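Local atomic coordinates of nigritoxine (Vibrio nigripulchritudo, PDB entry 5M41), a protein that is a bacterial toxin active against crustaceans and insects, with a previously unknown fold and a bound magnesium ion. Residues Ala215-Pro218 with Leu219-Ala223. Sequence-based numbering, arbitrary orientation.
Sequences AREP and LGVSA
Glu217 and Gly220 close a type II beta turn, with Pro218 and Leu219 at its two inner positions. The Gly220 N-H bonds to Glu217 O at 3.1 Å. The bond is fairly straight at hydrogen (162°), and the donor lies tilted 35° from the carbonyl plane. Leu219 takes the positive phi of the third turn position. The backbone angles of Gly220 suit glycine, which has no CB to meet Leu219 O.

The Glu217 side chain starts across the turn toward Gly220 and Val221, then bends at chi2, so that CB and CG make the contact and not the carboxylate. Its CG is anti to the backbone N (chi1 -172°), which sets Glu217 CG 3.4 Å from Gly220 O. Glu217 CB meets Val221 CG2 at 4.3 Å. Phe43 of helix 34-54 touches both Glu217 and Val221. At the outer end of the turn, Pro218 CB lies 4.2 Å from Leu219 CG, a loose apolar contact at the surface.

The turn joins helix 206-215 to strand 221-223, which pairs with strand 229-230 through Val221. It is held by its backbone: one hydrogen bond, a proline second and a glycine fourth. The Glu217 carboxylate takes no part in closing it.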
loop_
_atom_site.group_PDB
_atom_site.type_symbol
_atom_site.label_atom_id
_atom_site.label_comp_id
_atom_site.label_asym_id
_atom_site.label_seq_id
_atom_site.Cartn_x
_atom_site.Cartn_y
_atom_site.Cartn_z
ATOM N N ALA A 215 -24.397 -4.965 20.940
ATOM C CA ALA A 215 -25.094 -5.292 19.689
ATOM C C ALA A 215 -26.600 -5.335 19.866
ATOM O O ALA A 215 -27.315 -5.206 18.898
ATOM C CB ALA A 215 -24.620 -6.629 19.119
ATOM N N ARG A 216 -27.063 -5.527 21.103
ATOM C CA ARG A 216 -28.479 -5.475 21.456
ATOM C C ARG A 216 -29.011 -4.065 21.530
ATOM O O ARG A 216 -30.196 -3.897 21.553
ATOM C CB ARG A 216 -28.742 -6.071 22.852
ATOM C CG ARG A 216 -28.278 -7.478 23.077
ATOM C CD ARG A 216 -28.655 -7.895 24.492
ATOM N NE ARG A 216 -29.999 -8.430 24.456
ATOM C CZ ARG A 216 -30.273 -9.688 24.126
ATOM N NH1 ARG A 216 -29.288 -10.546 23.852
ATOM N NH2 ARG A 216 -31.519 -10.090 24.091
ATOM N N GLU A 217 -28.143 -3.064 21.651
ATOM C CA GLU A 217 -28.590 -1.678 21.841
ATOM C C GLU A 217 -29.408 -1.168 20.619
ATOM O O GLU A 217 -28.850 -1.008 19.552
ATOM C CB GLU A 217 -27.361 -0.794 22.095
ATOM C CG GLU A 217 -27.651 0.637 22.499
ATOM C CD GLU A 217 -28.233 0.740 23.902
ATOM O OE1 GLU A 217 -28.236 -0.275 24.641
ATOM O OE2 GLU A 217 -28.683 1.843 24.265
ATOM N N PRO A 218 -30.728 -0.909 20.775
ATOM C CA PRO A 218 -31.553 -0.686 19.560
ATOM C C PRO A 218 -31.041 0.473 18.739
ATOM O O PRO A 218 -30.809 1.567 19.278
ATOM C CB PRO A 218 -32.937 -0.364 20.133
ATOM C CG PRO A 218 -32.958 -1.083 21.441
ATOM C CD PRO A 218 -31.558 -0.844 21.993
ATOM N N LEU A 219 -30.806 0.223 17.453
ATOM C CA LEU A 219 -30.449 1.289 16.509
ATOM C C LEU A 219 -29.060 1.900 16.743
ATOM O O LEU A 219 -28.756 2.973 16.217
ATOM C CB LEU A 219 -31.498 2.408 16.542
ATOM C CG LEU A 219 -32.970 2.007 16.622
ATOM C CD1 LEU A 219 -33.839 3.268 16.647
ATOM C CD2 LEU A 219 -33.325 1.102 15.449
ATOM N N GLY A 220 -28.226 1.245 17.540
ATOM C CA GLY A 220 -26.861 1.725 17.691
ATOM C C GLY A 220 -26.538 2.262 19.075
ATOM O O GLY A 220 -27.413 2.701 19.841
ATOM N N VAL A 221 -25.256 2.235 19.382
ATOM C CA VAL A 221 -24.754 2.714 20.652
ATOM C C VAL A 221 -24.730 4.239 20.645
ATOM O O VAL A 221 -24.520 4.864 19.595
ATOM C CB VAL A 221 -23.347 2.127 20.860
ATOM C CG1 VAL A 221 -22.657 2.718 22.104
ATOM C CG2 VAL A 221 -23.469 0.614 20.952
ATOM N N SER A 222 -24.947 4.838 21.809
ATOM C CA SER A 222 -24.905 6.290 21.944
ATOM C C SER A 222 -23.499 6.848 21.822
ATOM O O SER A 222 -22.556 6.227 22.280
ATOM C CB SER A 222 -25.512 6.701 23.293
ATOM O OG SER A 222 -26.921 6.452 23.267
ATOM N N ALA A 223 -23.343 8.018 21.207
ATOM C CA ALA A 223 -22.040 8.689 21.253
ATOM C C ALA A 223 -22.184 10.004 22.017
ATOM O O ALA A 223 -22.935 10.910 21.601
ATOM C CB ALA A 223 -21.455 8.920 19.855
#